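Local coordinates for ThiJ/PfpI family protein (Pseudomonas syringae pv. tomato, PDB 3EWN) that is of unknown function but belongs to the DJ-1/PfpI (ThiJ/PfpI) family, whose members share an alpha/beta fold, at residues A[34-39]-A[68-73]; A[43-48]-A[202-207]; A[79-84]-A[107-112]; A[119-124]-A[183-188]; A[139-144]-A[149-154]. All blocks are in the same frame, centred on the assembly; numbering follows the deposited sequence.

Contact 1: residues A[34-39]-A[68-73]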
# COMPACT_ATOMS: atom_id res chain seq x y z
N MSE A 34 -13.69 0.05 0.33
CA MSE A 34 -12.61 -0.43 1.18
C MSE A 34 -11.46 0.58 1.13
O MSE A 34 -11.37 1.37 0.20
CB MSE A 34 -12.11 -1.78 0.66
CG MSE A 34 -11.41 -1.69 -0.69
SE MSE A 34 -10.69 -3.36 -1.26
CE MSE A 34 -10.24 -2.88 -3.05
N THR A 35 -10.60 0.56 2.14
CA THR A 35 -9.44 1.44 2.17
C THR A 35 -8.41 0.61 1.43
O THR A 35 -7.99 -0.43 1.93
CB THR A 35 -8.98 1.72 3.62
OG1 THR A 35 -10.03 2.38 4.34
CG2 THR A 35 -7.73 2.60 3.63
N VAL A 36 -8.01 1.04 0.25
CA VAL A 36 -7.10 0.25 -0.56
C VAL A 36 -5.76 -0.13 0.09
O VAL A 36 -5.26 -1.23 -0.13
CB VAL A 36 -6.87 0.89 -1.96
CG1 VAL A 36 -5.91 2.06 -1.86
CG2 VAL A 36 -6.37 -0.16 -2.93
N MSE A 37 -5.19 0.76 0.90
CA MSE A 37 -3.92 0.44 1.55
C MSE A 37 -4.10 -0.80 2.44
O MSE A 37 -3.16 -1.58 2.65
CB MSE A 37 -3.43 1.63 2.39
CG MSE A 37 -2.09 1.43 3.09
SE MSE A 37 -0.59 0.92 1.98
CE MSE A 37 0.44 0.04 3.32
N ASP A 38 -5.31 -0.99 2.96
CA ASP A 38 -5.60 -2.14 3.82
C ASP A 38 -5.36 -3.43 3.07
O ASP A 38 -4.95 -4.44 3.65
CB ASP A 38 -7.06 -2.11 4.28
CG ASP A 38 -7.32 -1.05 5.31
OD1 ASP A 38 -6.47 -0.15 5.47
OD2 ASP A 38 -8.39 -1.11 5.96
N LEU A 39 -5.65 -3.40 1.77
CA LEU A 39 -5.48 -4.56 0.91
C LEU A 39 -4.05 -4.69 0.39
O LEU A 39 -3.45 -5.76 0.46
CB LEU A 39 -6.43 -4.45 -0.29
CG LEU A 39 -6.26 -5.47 -1.42
CD1 LEU A 39 -6.73 -6.84 -0.96
CD2 LEU A 39 -7.07 -5.02 -2.63
N ALA A 68 -11.11 6.08 -1.59
CA ALA A 68 -10.37 7.22 -2.11
C ALA A 68 -10.43 7.25 -3.64
O ALA A 68 -9.67 7.99 -4.28
CB ALA A 68 -8.92 7.18 -1.65
N GLY A 69 -11.31 6.44 -4.21
CA GLY A 69 -11.48 6.42 -5.66
C GLY A 69 -10.65 5.50 -6.53
O GLY A 69 -10.78 5.54 -7.75
N LEU A 70 -9.81 4.65 -5.94
CA LEU A 70 -8.99 3.75 -6.74
C LEU A 70 -9.77 2.46 -6.99
O LEU A 70 -10.22 1.81 -6.05
CB LEU A 70 -7.68 3.42 -6.03
CG LEU A 70 -6.63 2.68 -6.87
CD1 LEU A 70 -6.26 3.52 -8.09
CD2 LEU A 70 -5.39 2.41 -6.03
N ALA A 71 -9.95 2.11 -8.26
CA ALA A 71 -10.70 0.91 -8.62
C ALA A 71 -9.83 -0.31 -8.86
O ALA A 71 -8.84 -0.26 -9.59
CB ALA A 71 -11.56 1.20 -9.85
N ILE A 72 -10.23 -1.43 -8.25
CA ILE A 72 -9.52 -2.70 -8.36
C ILE A 72 -10.43 -3.73 -9.03
O ILE A 72 -11.63 -3.76 -8.78
CB ILE A 72 -9.13 -3.22 -6.95
CG1 ILE A 72 -7.93 -2.44 -6.42
CG2 ILE A 72 -8.81 -4.71 -7.01
CD1 ILE A 72 -8.21 -0.98 -6.13
N VAL A 73 -9.86 -4.57 -9.89
CA VAL A 73 -10.65 -5.59 -10.59
C VAL A 73 -10.55 -6.94 -9.88
O VAL A 73 -9.46 -7.50 -9.74
CB VAL A 73 -10.18 -5.78 -12.05
CG1 VAL A 73 -11.14 -6.72 -12.77
CG2 VAL A 73 -10.10 -4.44 -12.76
O HOH W 1 -8.66 4.08 -0.85
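A water oxygen bridges V36 and A68, accepting from V36 N at 3.3 Å and, in a weak bond, from A68 N at 3.2 Å. It joins the first turn of helix 36-46 to the connection of the small antiparallel hairpin formed by strands 64-65 and 71-73, an excursion from the main sheet of this DJ-1/PfpI fold. The same A68 N also pairs with S66 OG, which takes L70 N as well, so the hairpin connection is pinned from within. T35 OG1 and the M34 backbone add bonds to D67.

Beyond the water everything across the contact is apolar. V36 faces the hairpin and touches it through CG2, which lies 3.8 Å from I72 CD1 and also reaches L70 CD2, at 4.1 Å, so one methyl is shared by two residues of the hairpin. M34 comes in from the loop before the helix. Its CG lies between the backbone N and the carbonyl carbon (chi1 68°), and from there the chain runs out extended, crossing I72 at about a right angle.

The second subunit also reaches this region: A71 and V73 pair with one of its strands in an antiparallel ladder, and V36 and L70 pack on V40 and I56 of that chain. Back inside, the methyl of M34 ends against the branch point of I72, with CE 4.1 Å from I72 CB.

Contact 2: residues A[43-48]-A[202-207]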
# COMPACT_ATOMS: atom_id res chain seq x y z
N HIS A 43 -1.03 -7.36 0.44
CA HIS A 43 -0.81 -7.90 -0.89
C HIS A 43 0.66 -7.81 -1.27
O HIS A 43 1.22 -8.73 -1.88
CB HIS A 43 -1.68 -7.17 -1.92
CG HIS A 43 -1.70 -7.82 -3.27
ND1 HIS A 43 -0.71 -7.63 -4.21
CD2 HIS A 43 -2.57 -8.71 -3.82
CE1 HIS A 43 -0.96 -8.37 -5.27
NE2 HIS A 43 -2.08 -9.04 -5.06
N CYS A 44 1.29 -6.71 -0.89
CA CYS A 44 2.71 -6.49 -1.16
C CYS A 44 3.53 -7.65 -0.59
O CYS A 44 4.43 -8.17 -1.24
CB CYS A 44 3.16 -5.18 -0.51
SG CYS A 44 4.93 -4.87 -0.56
N MSE A 45 3.20 -8.05 0.63
CA MSE A 45 3.91 -9.14 1.28
C MSE A 45 3.49 -10.52 0.77
O MSE A 45 4.35 -11.35 0.49
CB MSE A 45 3.73 -9.07 2.80
CG MSE A 45 4.33 -7.82 3.43
SE MSE A 45 6.21 -7.58 3.08
CE MSE A 45 6.41 -5.79 3.70
N PHE A 46 2.19 -10.76 0.65
CA PHE A 46 1.73 -12.06 0.16
C PHE A 46 2.20 -12.27 -1.28
O PHE A 46 2.49 -13.40 -1.70
CB PHE A 46 0.20 -12.15 0.19
CG PHE A 46 -0.38 -12.31 1.56
CD1 PHE A 46 0.14 -13.24 2.45
CD2 PHE A 46 -1.49 -11.56 1.95
CE1 PHE A 46 -0.43 -13.42 3.71
CE2 PHE A 46 -2.06 -11.73 3.20
CZ PHE A 46 -1.53 -12.67 4.09
N GLY A 47 2.27 -11.18 -2.02
CA GLY A 47 2.70 -11.25 -3.41
C GLY A 47 4.14 -11.68 -3.57
O GLY A 47 4.55 -12.07 -4.66
N SER A 48 4.92 -11.62 -2.49
CA SER A 48 6.33 -12.00 -2.54
C SER A 48 6.51 -13.52 -2.49
O SER A 48 7.60 -14.02 -2.75
CB SER A 48 7.10 -11.37 -1.38
OG SER A 48 6.85 -12.08 -0.18
N SER A 202 11.54 -4.76 -0.42
CA SER A 202 10.54 -3.70 -0.32
C SER A 202 11.11 -2.52 0.48
O SER A 202 10.40 -1.54 0.74
CB SER A 202 9.28 -4.23 0.38
OG SER A 202 9.59 -4.70 1.68
N GLU A 203 12.38 -2.64 0.85
CA GLU A 203 13.07 -1.62 1.64
C GLU A 203 12.19 -1.18 2.80
O GLU A 203 12.02 0.02 3.03
CB GLU A 203 13.41 -0.40 0.78
CG GLU A 203 14.45 -0.66 -0.29
CD GLU A 203 15.19 0.60 -0.71
OE1 GLU A 203 15.73 1.28 0.18
OE2 GLU A 203 15.23 0.90 -1.92
N TYR A 204 11.65 -2.14 3.53
CA TYR A 204 10.78 -1.81 4.65
C TYR A 204 11.53 -1.49 5.95
O TYR A 204 11.63 -2.30 6.87
CB TYR A 204 9.75 -2.93 4.88
CG TYR A 204 8.68 -2.59 5.89
CD1 TYR A 204 8.05 -1.34 5.88
CD2 TYR A 204 8.30 -3.51 6.86
CE1 TYR A 204 7.07 -1.02 6.83
CE2 TYR A 204 7.32 -3.21 7.81
CZ TYR A 204 6.72 -1.96 7.79
OH TYR A 204 5.77 -1.65 8.74
N ASP A 205 12.05 -0.27 5.98
CA ASP A 205 12.77 0.27 7.13
C ASP A 205 12.23 1.69 7.19
O ASP A 205 12.91 2.65 6.82
CB ASP A 205 14.28 0.26 6.89
CG ASP A 205 15.06 0.90 8.02
OD1 ASP A 205 14.58 0.87 9.18
OD2 ASP A 205 16.16 1.43 7.76
N PRO A 206 10.98 1.83 7.64
CA PRO A 206 10.28 3.11 7.75
C PRO A 206 10.98 4.19 8.57
O PRO A 206 11.67 3.90 9.54
CB PRO A 206 8.93 2.72 8.33
CG PRO A 206 9.26 1.54 9.18
CD PRO A 206 10.19 0.76 8.28
N ASP A 207 10.77 5.43 8.15
CA ASP A 207 11.33 6.59 8.82
C ASP A 207 10.27 7.70 8.72
O ASP A 207 10.46 8.68 8.01
CB ASP A 207 12.63 7.02 8.14
CG ASP A 207 13.30 8.19 8.83
OD1 ASP A 207 13.04 8.39 10.04
OD2 ASP A 207 14.09 8.91 8.17
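M45, S202 and Y204 carry this contact, where helix 36-46 meets the Schellman motif that ends helix 192-201. E203, with positive phi, turns the chain out of that helix, and Y204 follows at the centre of an inverse gamma turn.

M45 has the most surface buried. Its CG stays beside the backbone N (chi1 -64°) and the chain bends at chi2, which swings the selenomethionine methyl across to the loop. There CE touches S202 OG at 3.9 Å and approaches the ring of Y204 obliquely, 4.3 Å from CD2. The S202 hydroxyl is tied back to its own helix, to A198 O and Q199 O, so it meets M45 simply as a neighbour. Y204 is held at its far end by OH bonding to D180 OD1. C44 adds a loose touch, SG lying 4.5 Å from S202 CB.

This loop also belongs to the dimer interface: S202 O pairs with T176 OG1 of the second subunit, and E203 O with R162 NH1 of that chain. On the helix side, the carbonyl of M45 takes two donors from S48. S48 N reaches M45 O at 3.0 Å, and S48 OG at 2.7 Å, lying in the carbonyl plane with a C=O...OG angle of 153°.

Contact 3: residues A[79-84]-A[107-112]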
# COMPACT_ATOMS: atom_id res chain seq x y z
N GLY A 79 -18.42 -17.50 -5.58
CA GLY A 79 -18.66 -18.80 -6.19
C GLY A 79 -17.44 -19.46 -6.80
O GLY A 79 -17.32 -20.68 -6.77
N THR A 80 -16.53 -18.66 -7.37
CA THR A 80 -15.34 -19.23 -7.99
C THR A 80 -14.12 -19.29 -7.08
O THR A 80 -13.08 -19.85 -7.45
CB THR A 80 -14.97 -18.48 -9.29
OG1 THR A 80 -14.69 -17.11 -8.99
CG2 THR A 80 -16.12 -18.55 -10.29
N CYS A 81 -14.23 -18.72 -5.89
CA CYS A 81 -13.11 -18.76 -4.95
C CYS A 81 -12.97 -20.19 -4.43
O CYS A 81 -13.96 -20.83 -4.10
CB CYS A 81 -13.37 -17.82 -3.77
SG CYS A 81 -12.08 -17.83 -2.51
N PRO A 82 -11.73 -20.72 -4.37
CA PRO A 82 -11.52 -22.08 -3.88
C PRO A 82 -12.20 -22.32 -2.53
O PRO A 82 -12.33 -21.40 -1.72
CB PRO A 82 -10.01 -22.19 -3.79
CG PRO A 82 -9.56 -21.37 -4.97
CD PRO A 82 -10.47 -20.15 -4.89
N ARG A 83 -12.61 -23.56 -2.29
CA ARG A 83 -13.28 -23.94 -1.04
C ARG A 83 -12.33 -24.01 0.16
O ARG A 83 -12.68 -23.56 1.25
CB ARG A 83 -13.97 -25.29 -1.20
CG ARG A 83 -15.17 -25.28 -2.13
CD ARG A 83 -16.46 -25.11 -1.35
NE ARG A 83 -16.65 -26.20 -0.40
CZ ARG A 83 -17.61 -26.24 0.52
NH1 ARG A 83 -18.48 -25.24 0.62
NH2 ARG A 83 -17.69 -27.28 1.34
N ASP A 84 -11.15 -24.59 -0.05
CA ASP A 84 -10.16 -24.71 1.02
C ASP A 84 -9.01 -23.75 0.76
O ASP A 84 -8.34 -23.84 -0.27
CB ASP A 84 -9.64 -26.15 1.10
CG ASP A 84 -10.75 -27.16 1.33
OD1 ASP A 84 -11.88 -26.75 1.68
OD2 ASP A 84 -10.50 -28.37 1.16
N LEU A 107 -21.20 -12.35 4.22
CA LEU A 107 -21.02 -13.06 5.48
C LEU A 107 -21.05 -14.57 5.28
O LEU A 107 -20.25 -15.29 5.88
CB LEU A 107 -22.10 -12.64 6.48
CG LEU A 107 -22.06 -11.19 6.95
CD1 LEU A 107 -23.19 -10.94 7.94
CD2 LEU A 107 -20.70 -10.89 7.59
N ALA A 108 -21.96 -15.05 4.45
CA ALA A 108 -22.07 -16.48 4.19
C ALA A 108 -20.77 -17.02 3.62
O ALA A 108 -20.30 -18.09 4.00
CB ALA A 108 -23.23 -16.76 3.23
N PHE A 109 -20.18 -16.26 2.69
CA PHE A 109 -18.92 -16.63 2.06
C PHE A 109 -17.80 -16.67 3.09
O PHE A 109 -17.04 -17.64 3.15
CB PHE A 109 -18.55 -15.63 0.96
CG PHE A 109 -17.11 -15.73 0.51
CD1 PHE A 109 -16.70 -16.77 -0.32
CD2 PHE A 109 -16.16 -14.81 0.94
CE1 PHE A 109 -15.37 -16.88 -0.72
CE2 PHE A 109 -14.83 -14.91 0.56
CZ PHE A 109 -14.43 -15.96 -0.27
N MSE A 110 -17.70 -15.62 3.89
CA MSE A 110 -16.67 -15.54 4.90
C MSE A 110 -16.82 -16.65 5.94
O MSE A 110 -15.83 -17.26 6.35
CB MSE A 110 -16.70 -14.17 5.59
CG MSE A 110 -16.28 -13.00 4.68
SE MSE A 110 -14.49 -13.12 3.94
CE MSE A 110 -13.51 -12.78 5.55
N ALA A 111 -18.05 -16.93 6.34
CA ALA A 111 -18.30 -17.97 7.32
C ALA A 111 -17.92 -19.35 6.78
O ALA A 111 -17.30 -20.15 7.48
CB ALA A 111 -19.78 -17.97 7.74
N ASP A 112 -18.30 -19.62 5.54
CA ASP A 112 -18.00 -20.90 4.92
C ASP A 112 -16.49 -21.11 4.76
O ASP A 112 -15.93 -22.09 5.26
CB ASP A 112 -18.66 -21.02 3.55
CG ASP A 112 -18.31 -22.31 2.85
OD1 ASP A 112 -18.77 -23.38 3.30
OD2 ASP A 112 -17.55 -22.26 1.86
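C81 meets F109, and R83 meets D112, giving one sulfur-aromatic contact and one salt bridge between the loop 79-84 and helix 104-114.

The sulfur contact is at the edge of the ring. C81 SG lies 4.9 Å from the F109 ring centroid, 87° off the ring normal, and comes within 3.7 Å of F109 CZ. C81 CB follows alongside, 3.8 Å from F109 CE1, so the side chain lies along the CE1-CZ edge. The sulfur gets there because it stands opposite the backbone N (chi1 178°), directed at the helix.

The ionic contact is looser. R83 NH1 sits almost evenly between the two carboxylate oxygens, 3.3 Å from D112 OD1 and 3.4 Å from D112 OD2, with the guanidinium and carboxylate planes turned 35° apart. R83 is solvent-exposed and its chain folds at chi2 and chi3 to bring NH1 across. D112 has a second cationic partner in R116, whose guanidinium also pairs with D84.

Within the fold, this is where the loop leading from strand 76-77 to strand 87-90 passes helix 104-114. F109 stacks with F78 and packs on V57 of strand 53-58, while C81 reaches that same V57 and A27 of strand 25-29.

Contact 4: residues A[119-124]-A[183-188]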
# COMPACT_ATOMS: atom_id res chain seq x y z
N TYR A 119 -5.62 -20.13 7.99
CA TYR A 119 -5.45 -18.87 8.70
C TYR A 119 -6.61 -17.94 8.35
O TYR A 119 -7.00 -17.84 7.19
CB TYR A 119 -4.15 -18.19 8.30
CG TYR A 119 -2.90 -18.96 8.66
CD1 TYR A 119 -2.38 -18.92 9.95
CD2 TYR A 119 -2.23 -19.72 7.70
CE1 TYR A 119 -1.22 -19.62 10.28
CE2 TYR A 119 -1.08 -20.43 8.02
CZ TYR A 119 -0.58 -20.37 9.31
OH TYR A 119 0.56 -21.07 9.63
N ILE A 120 -7.15 -17.29 9.38
CA ILE A 120 -8.25 -16.34 9.23
C ILE A 120 -7.62 -15.01 9.62
O ILE A 120 -7.19 -14.83 10.75
CB ILE A 120 -9.41 -16.70 10.17
CG1 ILE A 120 -10.02 -18.04 9.72
CG2 ILE A 120 -10.46 -15.59 10.18
CD1 ILE A 120 -11.13 -18.55 10.62
N THR A 121 -7.58 -14.08 8.67
CA THR A 121 -6.92 -12.81 8.93
C THR A 121 -7.67 -11.58 8.44
O THR A 121 -8.61 -11.67 7.66
CB THR A 121 -5.54 -12.80 8.25
OG1 THR A 121 -5.72 -12.80 6.82
CG2 THR A 121 -4.74 -14.05 8.63
N SER A 122 -7.22 -10.42 8.90
CA SER A 122 -7.81 -9.16 8.51
C SER A 122 -6.89 -8.04 8.96
O SER A 122 -5.98 -8.24 9.76
CB SER A 122 -9.19 -8.96 9.15
OG SER A 122 -9.08 -8.75 10.56
N VAL A 123 -7.12 -6.86 8.40
CA VAL A 123 -6.35 -5.68 8.76
C VAL A 123 -7.35 -4.54 8.96
O VAL A 123 -8.38 -4.48 8.28
CB VAL A 123 -5.34 -5.30 7.64
CG1 VAL A 123 -4.84 -3.87 7.82
CG2 VAL A 123 -4.18 -6.26 7.66
N CYS A 124 -7.08 -3.66 9.92
CA CYS A 124 -7.95 -2.52 10.15
C CYS A 124 -9.38 -2.94 10.50
O CYS A 124 -9.58 -3.94 11.18
CB CYS A 124 -7.93 -1.64 8.89
SG CYS A 124 -8.45 0.07 9.13
N LEU A 183 4.42 -8.99 6.71
CA LEU A 183 5.78 -9.50 6.85
C LEU A 183 5.81 -10.67 7.83
O LEU A 183 6.52 -11.65 7.63
CB LEU A 183 6.71 -8.38 7.33
CG LEU A 183 8.21 -8.67 7.30
CD1 LEU A 183 8.66 -9.00 5.87
CD2 LEU A 183 8.96 -7.45 7.82
N SER A 184 5.02 -10.57 8.90
CA SER A 184 4.96 -11.65 9.87
C SER A 184 4.33 -12.88 9.22
O SER A 184 4.74 -14.01 9.48
CB SER A 184 4.15 -11.22 11.09
OG SER A 184 4.87 -10.27 11.85
N MSE A 185 3.32 -12.67 8.37
CA MSE A 185 2.68 -13.79 7.70
C MSE A 185 3.66 -14.50 6.76
O MSE A 185 3.66 -15.73 6.66
CB MSE A 185 1.45 -13.33 6.91
CG MSE A 185 0.21 -12.99 7.76
SE MSE A 185 -0.44 -14.47 8.83
CE MSE A 185 -0.90 -15.70 7.44
N VAL A 186 4.49 -13.72 6.08
CA VAL A 186 5.48 -14.31 5.17
C VAL A 186 6.41 -15.26 5.93
O VAL A 186 6.74 -16.34 5.45
CB VAL A 186 6.32 -13.22 4.47
CG1 VAL A 186 7.49 -13.86 3.72
CG2 VAL A 186 5.44 -12.43 3.50
N ALA A 187 6.84 -14.85 7.13
CA ALA A 187 7.73 -15.70 7.92
C ALA A 187 6.98 -16.93 8.42
O ALA A 187 7.53 -18.03 8.48
CB ALA A 187 8.29 -14.91 9.10
N GLU A 188 5.72 -16.74 8.80
CA GLU A 188 4.88 -17.83 9.29
C GLU A 188 4.70 -18.90 8.21
O GLU A 188 4.84 -20.09 8.46
CB GLU A 188 3.50 -17.29 9.70
CG GLU A 188 2.45 -18.34 10.06
CD GLU A 188 2.81 -19.17 11.28
OE1 GLU A 188 3.60 -18.68 12.11
OE2 GLU A 188 2.29 -20.29 11.43
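Strand 119-123, in the parallel part of the main sheet, packs here against helix 177-189, which covers one side of it and runs roughly antiparallel to it; Y119, T121, M185 and E188 make the junction. The short axes come within 12.1 Å. C124 follows in the chain, and its positive phi is consistent with the nucleophile elbow of DJ-1/PfpI relatives, so the contact lies at the root of the strand leading to that turn.

Y119 does most of the work. One face of its ring takes the methyl of M185, with CE 4.0 Å from Y119 CG and offset toward the rim. The selenium stands farther off, 5.4 Å from the ring centroid and 24° from the normal, giving a distant Met-aromatic contact. M185 folds at chi2 and chi3 as it passes, and its SE also lies 4.3 Å from T121 CG2. T121 turns its hydroxyl to L88 O of the adjacent strand and leaves the methyl for the helix.

At the ring's edge Y119 OH donates to E188 OE2 at 2.6 Å, using the anti lone pair of that oxygen. E188 CG, anti to its backbone N (chi1 172°), packs beside the phenol at 3.3 Å from Y119 OH, and the carboxylate plane is turned 77° from the ring.

R165 forms a salt bridge with E188 OE1, so both carboxylate oxygens are engaged. Together the phenol and the guanidinium probably stabilise the glutamate as an anion, while the hydroxyl of a buried tyrosine has its acceptor.

Contact 5: residues A[139-144]-A[149-154]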
# COMPACT_ATOMS: atom_id res chain seq x y z
N TYR A 139 -11.94 -15.24 20.38
CA TYR A 139 -10.60 -14.93 19.86
C TYR A 139 -10.15 -13.51 20.13
O TYR A 139 -10.94 -12.57 20.01
CB TYR A 139 -10.57 -15.15 18.34
CG TYR A 139 -10.61 -16.59 17.92
CD1 TYR A 139 -9.43 -17.32 17.77
CD2 TYR A 139 -11.82 -17.24 17.71
CE1 TYR A 139 -9.47 -18.67 17.42
CE2 TYR A 139 -11.87 -18.57 17.36
CZ TYR A 139 -10.69 -19.28 17.22
OH TYR A 139 -10.75 -20.61 16.88
N LYS A 140 -8.88 -13.35 20.50
CA LYS A 140 -8.33 -12.03 20.71
C LYS A 140 -8.15 -11.47 19.30
O LYS A 140 -7.81 -12.20 18.37
CB LYS A 140 -6.96 -12.11 21.40
CG LYS A 140 -7.03 -12.42 22.88
CD LYS A 140 -5.64 -12.69 23.45
CE LYS A 140 -4.70 -11.52 23.25
NZ LYS A 140 -3.32 -11.84 23.74
N ALA A 141 -8.38 -10.18 19.14
CA ALA A 141 -8.23 -9.56 17.83
C ALA A 141 -8.14 -8.05 17.97
O ALA A 141 -8.65 -7.48 18.93
CB ALA A 141 -9.41 -9.94 16.94
N THR A 142 -7.49 -7.42 17.00
CA THR A 142 -7.35 -5.97 17.01
C THR A 142 -8.11 -5.40 15.82
O THR A 142 -8.77 -6.13 15.09
CB THR A 142 -5.86 -5.55 16.96
OG1 THR A 142 -5.76 -4.13 17.08
CG2 THR A 142 -5.22 -5.99 15.66
N SER A 143 -8.03 -4.09 15.63
CA SER A 143 -8.72 -3.44 14.53
C SER A 143 -8.24 -2.00 14.51
O SER A 143 -7.29 -1.65 15.20
CB SER A 143 -10.23 -3.48 14.79
OG SER A 143 -10.97 -3.12 13.63
N HIS A 144 -8.88 -1.15 13.70
CA HIS A 144 -8.50 0.26 13.68
C HIS A 144 -8.88 0.76 15.07
O HIS A 144 -9.82 0.24 15.69
CB HIS A 144 -9.29 1.01 12.60
CG HIS A 144 -8.84 2.43 12.41
ND1 HIS A 144 -9.32 3.47 13.17
CD2 HIS A 144 -7.94 2.97 11.55
CE1 HIS A 144 -8.74 4.60 12.79
NE2 HIS A 144 -7.90 4.32 11.81
N ASP A 149 -13.01 -1.71 20.08
CA ASP A 149 -13.86 -2.21 21.15
C ASP A 149 -15.17 -2.83 20.69
O ASP A 149 -15.74 -3.65 21.39
CB ASP A 149 -14.14 -1.10 22.17
CG ASP A 149 -12.92 -0.73 22.98
OD1 ASP A 149 -12.20 -1.66 23.40
OD2 ASP A 149 -12.70 0.47 23.21
N ALA A 150 -15.64 -2.44 19.51
CA ALA A 150 -16.88 -2.98 18.98
C ALA A 150 -16.79 -4.50 18.81
O ALA A 150 -17.80 -5.20 18.90
CB ALA A 150 -17.22 -2.32 17.64
N LEU A 151 -15.58 -5.00 18.58
CA LEU A 151 -15.35 -6.43 18.37
C LEU A 151 -15.91 -7.32 19.47
O LEU A 151 -16.28 -8.47 19.21
CB LEU A 151 -13.85 -6.70 18.20
CG LEU A 151 -13.19 -6.07 16.97
CD1 LEU A 151 -11.69 -6.31 17.02
CD2 LEU A 151 -13.81 -6.67 15.70
N ALA A 152 -15.97 -6.80 20.69
CA ALA A 152 -16.50 -7.56 21.83
C ALA A 152 -17.92 -8.04 21.56
O ALA A 152 -18.34 -9.08 22.07
CB ALA A 152 -16.46 -6.69 23.09
N GLY A 153 -18.66 -7.26 20.77
CA GLY A 153 -20.03 -7.62 20.45
C GLY A 153 -20.14 -8.88 19.61
O GLY A 153 -21.20 -9.51 19.57
N PHE A 154 -19.05 -9.24 18.94
CA PHE A 154 -19.03 -10.43 18.09
C PHE A 154 -18.42 -11.61 18.85
O PHE A 154 -18.19 -12.66 18.27
CB PHE A 154 -18.21 -10.17 16.83
CG PHE A 154 -18.76 -9.07 15.96
CD1 PHE A 154 -20.03 -9.17 15.40
CD2 PHE A 154 -17.98 -7.95 15.68
CE1 PHE A 154 -20.53 -8.16 14.58
CE2 PHE A 154 -18.47 -6.94 14.85
CZ PHE A 154 -19.74 -7.04 14.30
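L151 packs against A141, T142 and S143, where a 3-10 segment lies against the end of strand 140-141. Strands 140-141 and 157-158 form a small parallel pair, and residues 149-154 belong to the connection that carries the chain from one to the other.

The apolar contact comes down to one methyl. L151 CD1 lies 3.9 Å from S143 CB and 4.3 Å from A141 CB, so it sits between two side chains that point the same way from the chain. L151 CG is anti to its own carbonyl carbon (chi1 -64°), which aims the branch at the strand. S127 and L128 of helix 126-132 also touch it.

The same methyl also runs against the backbone: L151 CD1 is 3.5 Å from T142 O and 3.8 Å from A141 O. These are packing distances, and T142 O has its hydrogen bond from S127 OG. No hydrogen bond joins the two segments.

Inside the 3-10 segment, F154 N bonds to L151 O at 2.9 Å, a bond of the turn that starts at the leucine. T142 has its CB directed away from that segment, and its OG1 bonds to A161 O. H144 CB packs on C124 SG, a placing reminiscent of the cysteine-histidine pair of DJ-1 relatives, but here ND1 bonds to S146 OG and NE2 to M201 O of the second subunit. S143 divides its side chain: CB rests on L151, while OG, anti to the backbone N (chi1 -168°), bonds to C124 O.

How the contacts relate
From the N terminus, contact 1 opens at the start of helix 36-46 and closes first, at the hairpin strand 71-73. Contact 2 opens on the same helix before that closure and ends only at 202-207, so the two cross. Its loop encloses the other three. Contact 3 joins the loop 79-84 to helix 104-114. Strand 119-123 then starts contact 4, which closes on helix 177-189 and encloses contact 5, between 139-144 and 149-154. Contact 1 meets contact 4 where D38 packs on C124, contacts 2 and 4 touch where M45 and F46 pack on helix 177-189, and contacts 4 and 5 meet at C124, S143 and H144. All except contact 3 reach the second subunit.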